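Long-range contact in branched-chain alpha-ketoacid decarboxylase (Lactococcus lactis, PDB 2VBF), which probably decarboxylates branched-chain and aromatic alpha-keto acids to aldehydes, using thiamine diphosphate and a magnesium ion: residues I67-M78 with L457-E468. Numbering follows the deposited sequence.
Sequences IGNANELNASYM and LTVQELGLSIRE. With TPP (thiamine diphosphate), chain D.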
loop_
_atom_site.group_PDB
_atom_site.type_symbol
_atom_site.label_atom_id
_atom_site.label_comp_id
_atom_site.label_asym_id
_atom_site.label_seq_id
_atom_site.Cartn_x
_atom_site.Cartn_y
_atom_site.Cartn_z
ATOM N N ILE A 67 -15.286 -3.716 -10.849
ATOM C CA ILE A 67 -14.154 -4.605 -11.062
ATOM C C ILE A 67 -13.319 -4.599 -9.784
ATOM O O ILE A 67 -12.487 -3.715 -9.577
ATOM C CB ILE A 67 -13.347 -4.210 -12.301
ATOM C CG1 ILE A 67 -14.276 -4.220 -13.532
ATOM C CG2 ILE A 67 -12.171 -5.170 -12.514
ATOM C CD1 ILE A 67 -13.579 -4.072 -14.847
ATOM N N GLY A 68 -13.559 -5.593 -8.933
ATOM C CA GLY A 68 -12.944 -5.628 -7.603
ATOM C C GLY A 68 -11.507 -6.058 -7.723
ATOM O O GLY A 68 -11.202 -6.970 -8.490
ATOM N N ASN A 69 -10.627 -5.388 -6.975
ATOM C CA ASN A 69 -9.196 -5.710 -6.922
ATOM C C ASN A 69 -8.855 -6.575 -5.699
ATOM O O ASN A 69 -9.644 -6.662 -4.759
ATOM C CB ASN A 69 -8.409 -4.405 -6.839
ATOM C CG ASN A 69 -8.564 -3.574 -8.083
ATOM O OD1 ASN A 69 -9.394 -2.680 -8.144
ATOM N ND2 ASN A 69 -7.793 -3.902 -9.115
ATOM N N ALA A 70 -7.662 -7.186 -5.713
ATOM C CA ALA A 70 -7.174 -7.936 -4.555
ATOM C C ALA A 70 -6.841 -6.974 -3.401
ATOM O O ALA A 70 -7.219 -7.236 -2.250
ATOM C CB ALA A 70 -5.961 -8.781 -4.943
ATOM N N ASN A 71 -6.145 -5.870 -3.700
ATOM C CA ASN A 71 -5.869 -4.839 -2.703
ATOM C C ASN A 71 -6.065 -3.410 -3.216
ATOM O O ASN A 71 -6.180 -3.162 -4.429
ATOM C CB ASN A 71 -4.502 -5.026 -2.006
ATOM C CG ASN A 71 -3.302 -4.778 -2.902
ATOM O OD1 ASN A 71 -3.282 -3.883 -3.750
ATOM N ND2 ASN A 71 -2.241 -5.548 -2.658
ATOM N N GLU A 72 -6.091 -2.474 -2.275
ATOM C CA GLU A 72 -6.377 -1.067 -2.589
ATOM C C GLU A 72 -5.252 -0.321 -3.297
ATOM O O GLU A 72 -5.513 0.558 -4.134
ATOM C CB GLU A 72 -6.795 -0.299 -1.338
ATOM C CG GLU A 72 -8.132 -0.748 -0.791
ATOM C CD GLU A 72 -8.043 -1.918 0.190
ATOM O OE1 GLU A 72 -6.974 -2.572 0.320
ATOM O OE2 GLU A 72 -9.072 -2.186 0.846
ATOM N N LEU A 73 -4.000 -0.607 -2.945
ATOM C CA LEU A 73 -2.907 0.019 -3.659
ATOM C C LEU A 73 -3.017 -0.323 -5.143
ATOM O O LEU A 73 -2.909 0.547 -6.008
ATOM C CB LEU A 73 -1.537 -0.406 -3.107
ATOM C CG LEU A 73 -0.349 0.279 -3.790
ATOM C CD1 LEU A 73 -0.385 1.810 -3.683
ATOM C CD2 LEU A 73 0.988 -0.254 -3.285
ATOM N N ASN A 74 -3.258 -1.600 -5.434
ATOM C CA ASN A 74 -3.400 -2.040 -6.803
ATOM C C ASN A 74 -4.582 -1.381 -7.496
ATOM O O ASN A 74 -4.454 -1.007 -8.671
ATOM C CB ASN A 74 -3.488 -3.565 -6.887
ATOM C CG ASN A 74 -2.202 -4.241 -6.415
ATOM O OD1 ASN A 74 -1.171 -3.578 -6.237
ATOM N ND2 ASN A 74 -2.256 -5.558 -6.187
ATOM N N ALA A 75 -5.701 -1.223 -6.778
ATOM C CA ALA A 75 -6.895 -0.527 -7.272
ATOM C C ALA A 75 -6.558 0.890 -7.714
ATOM O O ALA A 75 -6.962 1.321 -8.793
ATOM C CB ALA A 75 -8.025 -0.505 -6.179
ATOM N N SER A 76 -5.770 1.587 -6.902
ATOM C CA SER A 76 -5.371 2.963 -7.199
ATOM C C SER A 76 -4.476 3.044 -8.450
ATOM O O SER A 76 -4.667 3.894 -9.317
ATOM C CB SER A 76 -4.705 3.593 -5.968
ATOM O OG SER A 76 -3.396 3.106 -5.733
ATOM N N TYR A 77 -3.540 2.109 -8.562
ATOM C CA TYR A 77 -2.701 1.991 -9.743
ATOM C C TYR A 77 -3.541 1.698 -10.991
ATOM O O TYR A 77 -3.298 2.240 -12.077
ATOM C CB TYR A 77 -1.689 0.864 -9.550
ATOM C CG TYR A 77 -0.554 1.088 -8.556
ATOM C CD1 TYR A 77 -0.097 2.365 -8.215
ATOM C CD2 TYR A 77 0.124 -0.017 -8.021
ATOM C CE1 TYR A 77 1.004 2.531 -7.347
ATOM C CE2 TYR A 77 1.197 0.140 -7.160
ATOM C CZ TYR A 77 1.631 1.409 -6.830
ATOM O OH TYR A 77 2.704 1.538 -5.982
ATOM N N MET A 78 -4.492 0.789 -10.828
ATOM C CA MET A 78 -5.354 0.378 -11.936
ATOM C C MET A 78 -6.204 1.531 -12.441
ATOM O O MET A 78 -6.313 1.726 -13.650
ATOM C CB MET A 78 -6.245 -0.786 -11.526
ATOM C CG MET A 78 -6.947 -1.466 -12.705
ATOM S SD MET A 78 -7.612 -3.121 -12.350
ATOM C CE MET A 78 -6.103 -4.018 -12.022
ATOM N N LEU A 457 5.652 -6.672 -6.154
ATOM C CA LEU A 457 4.861 -5.720 -5.358
ATOM C C LEU A 457 3.351 -5.790 -5.613
ATOM O O LEU A 457 2.558 -5.435 -4.731
ATOM C CB LEU A 457 5.303 -4.273 -5.564
ATOM C CG LEU A 457 6.654 -3.874 -4.954
ATOM C CD1 LEU A 457 7.766 -4.105 -5.968
ATOM C CD2 LEU A 457 6.665 -2.420 -4.458
ATOM N N THR A 458 2.948 -6.219 -6.814
ATOM C CA THR A 458 1.543 -6.084 -7.264
ATOM C C THR A 458 0.971 -7.328 -7.979
ATOM O O THR A 458 -0.115 -7.264 -8.576
ATOM C CB THR A 458 1.375 -4.856 -8.214
ATOM O OG1 THR A 458 2.232 -5.009 -9.349
ATOM C CG2 THR A 458 1.680 -3.521 -7.496
ATOM N N VAL A 459 1.653 -8.466 -7.832
ATOM C CA VAL A 459 1.312 -9.716 -8.508
ATOM C C VAL A 459 -0.138 -10.186 -8.331
ATOM O O VAL A 459 -0.684 -10.834 -9.220
ATOM C CB VAL A 459 2.282 -10.858 -8.056
ATOM C CG1 VAL A 459 2.004 -11.239 -6.616
ATOM C CG2 VAL A 459 2.157 -12.076 -8.982
ATOM N N GLN A 460 -0.781 -9.841 -7.213
ATOM C CA GLN A 460 -2.100 -10.407 -6.899
ATOM C C GLN A 460 -3.209 -10.001 -7.864
ATOM O O GLN A 460 -4.264 -10.659 -7.881
ATOM C CB GLN A 460 -2.524 -10.169 -5.444
ATOM C CG GLN A 460 -2.420 -8.735 -4.958
ATOM C CD GLN A 460 -1.068 -8.448 -4.347
ATOM O OE1 GLN A 460 -0.161 -7.925 -5.008
ATOM N NE2 GLN A 460 -0.906 -8.839 -3.099
ATOM N N GLU A 461 -2.999 -8.970 -8.692
ATOM C CA GLU A 461 -4.031 -8.613 -9.693
ATOM C C GLU A 461 -4.067 -9.581 -10.889
ATOM O O GLU A 461 -4.900 -9.443 -11.786
ATOM C CB GLU A 461 -3.903 -7.174 -10.178
ATOM C CG GLU A 461 -4.037 -6.109 -9.069
ATOM C CD GLU A 461 -5.142 -6.374 -8.067
ATOM O OE1 GLU A 461 -6.293 -6.578 -8.499
ATOM O OE2 GLU A 461 -4.865 -6.378 -6.837
ATOM N N LEU A 462 -3.165 -10.558 -10.906
ATOM C CA LEU A 462 -3.282 -11.687 -11.828
ATOM C C LEU A 462 -4.692 -12.313 -11.739
ATOM O O LEU A 462 -5.277 -12.654 -12.761
ATOM C CB LEU A 462 -2.185 -12.714 -11.517
ATOM C CG LEU A 462 -1.724 -13.767 -12.516
ATOM C CD1 LEU A 462 -1.746 -13.292 -13.949
ATOM C CD2 LEU A 462 -0.316 -14.222 -12.117
ATOM N N GLY A 463 -5.257 -12.436 -10.536
ATOM C CA GLY A 463 -6.610 -12.975 -10.375
ATOM C C GLY A 463 -7.654 -12.207 -11.170
ATOM O O GLY A 463 -8.457 -12.790 -11.901
ATOM N N LEU A 464 -7.641 -10.885 -11.019
ATOM C CA LEU A 464 -8.513 -10.005 -11.779
ATOM C C LEU A 464 -8.361 -10.196 -13.286
ATOM O O LEU A 464 -9.351 -10.252 -14.010
ATOM C CB LEU A 464 -8.216 -8.551 -11.388
ATOM C CG LEU A 464 -8.973 -7.429 -12.104
ATOM C CD1 LEU A 464 -8.955 -6.148 -11.249
ATOM C CD2 LEU A 464 -8.415 -7.151 -13.496
ATOM N N SER A 465 -7.122 -10.284 -13.763
ATOM C CA SER A 465 -6.882 -10.386 -15.203
ATOM C C SER A 465 -7.547 -11.647 -15.770
ATOM O O SER A 465 -8.057 -11.637 -16.887
ATOM C CB SER A 465 -5.381 -10.343 -15.538
ATOM O OG SER A 465 -4.702 -11.534 -15.182
ATOM N N ILE A 466 -7.555 -12.704 -14.971
ATOM C CA ILE A 466 -8.115 -13.996 -15.359
ATOM C C ILE A 466 -9.631 -13.919 -15.340
ATOM O O ILE A 466 -10.296 -14.273 -16.335
ATOM C CB ILE A 466 -7.607 -15.113 -14.408
ATOM C CG1 ILE A 466 -6.095 -15.315 -14.618
ATOM C CG2 ILE A 466 -8.351 -16.424 -14.644
ATOM C CD1 ILE A 466 -5.387 -16.077 -13.505
ATOM N N ARG A 467 -10.181 -13.413 -14.238
ATOM C CA ARG A 467 -11.626 -13.250 -14.101
ATOM C C ARG A 467 -12.223 -12.375 -15.202
ATOM O O ARG A 467 -13.272 -12.712 -15.752
ATOM C CB ARG A 467 -11.997 -12.654 -12.735
ATOM C CG ARG A 467 -13.497 -12.500 -12.513
ATOM C CD ARG A 467 -13.798 -11.738 -11.234
ATOM N NE ARG A 467 -13.326 -10.358 -11.367
ATOM C CZ ARG A 467 -12.766 -9.623 -10.409
ATOM N NH1 ARG A 467 -12.564 -10.105 -9.187
ATOM N NH2 ARG A 467 -12.370 -8.387 -10.704
ATOM N N GLU A 468 -11.576 -11.251 -15.495
ATOM C CA GLU A 468 -12.062 -10.295 -16.501
ATOM C C GLU A 468 -11.752 -10.699 -17.945
ATOM O O GLU A 468 -12.177 -10.017 -18.895
ATOM C CB GLU A 468 -11.485 -8.902 -16.217
ATOM C CG GLU A 468 -11.817 -8.371 -14.836
ATOM C CD GLU A 468 -13.299 -8.212 -14.605
ATOM O OE1 GLU A 468 -14.013 -7.866 -15.571
ATOM O OE2 GLU A 468 -13.756 -8.429 -13.461
HETATM N "N1'" TPP D . -9.725 -3.607 3.003
HETATM C "C2'" TPP D . -8.831 -3.580 4.051
HETATM C CM2 TPP D . -7.415 -3.168 3.804
HETATM N "N3'" TPP D . -9.265 -3.920 5.299
HETATM C "C4'" TPP D . -10.576 -4.302 5.522
HETATM N "N4'" TPP D . -10.922 -4.581 6.773
HETATM C "C5'" TPP D . -11.488 -4.357 4.459
HETATM C "C6'" TPP D . -11.037 -4.006 3.190
HETATM C "C7'" TPP D . -12.936 -4.803 4.682
HETATM N N3 TPP D . -13.049 -6.224 5.034
HETATM C C2 TPP D . -13.141 -6.746 6.321
HETATM S S1 TPP D . -13.255 -8.357 6.435
HETATM C C5 TPP D . -13.207 -8.460 4.825
HETATM C C4 TPP D . -13.104 -7.244 4.142
HETATM C CM4 TPP D . -13.048 -7.074 2.645
HETATM C C6 TPP D . -13.306 -9.840 4.237
HETATM C C7 TPP D . -12.149 -10.766 4.602
HETATM O O7 TPP D . -12.395 -11.957 3.873
HETATM P PA TPP D . -11.647 -13.346 4.204
HETATM O O1A TPP D . -10.185 -12.999 4.441
HETATM O O2A TPP D . -11.851 -14.253 3.015
HETATM O O3A TPP D . -12.288 -13.840 5.582
HETATM P PB TPP D . -13.546 -14.846 5.801
HETATM O O1B TPP D . -14.550 -14.058 6.587
HETATM O O2B TPP D . -13.022 -16.021 6.568
HETATM O O3B TPP D . -14.039 -15.276 4.447
HETATM O O HOH W 1 -9.721 -9.237 -7.725
HETATM O O HOH W 2 0.189 -4.282 -3.839
#
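Ala70 and Glu461 bring the two backbones within 6.1 Å, CA to CA, where the loop joining strand 65-68 to helix 72-86 lies along the turn between helices 452-458 and 462-467. This is a seam between the N-terminal and C-terminal cofactor-binding domains of a thiamine diphosphate enzyme, and its loop leads straight into Glu72, whose OE2 sits 2.7 Å from N1' of the thiamine diphosphate.

Glu461 does most of the work. Its chain, folded back at chi2 (-42°), brings the buried carboxylate against the loop backbone. OE1 takes Ala70 N on its syn lone pair and Asn69 ND2 from above the carboxylate plane, at 3.1 Å; Asn69 OD1 accepts from Gly45 N in the neighbouring strand. OE2 presents its anti lone pair to Asn74 ND2, 2.8 Å away, and lies in that amide's plane; a weak bond from Asn71 N joins it. So many N-H donors would be expected to favour the charged form of the acid.

Asn71 sits at the N-cap position of helix 72-86. A water bonds to Asn71 ND2, Asn74 OD1 and Leu457 O, tying the loop to the end of helix 452-458. Asn71 ND2 also reaches Leu457 O of the second subunit, and Gln460 pairs with Gln460 of that subunit, placing the seam at the dimer interface.

Thr458 CG2 meets the Tyr77 ring at its edge, 3.7 Å from CE2, while Tyr77 OH bonds to Ser426. At the other end, Leu464 CD1 touches Ile67 CG2 and Met78 SD in directions roughly at right angles. Beyond it, Arg467 grips Glu468 OE2 side-on through NE and NH2, and Glu468 OE1 pairs with Lys65. Arg467 NH2 also donates almost straight (171°) to a lone pair of Gly68 O at 2.9 Å, within the guanidinium plane.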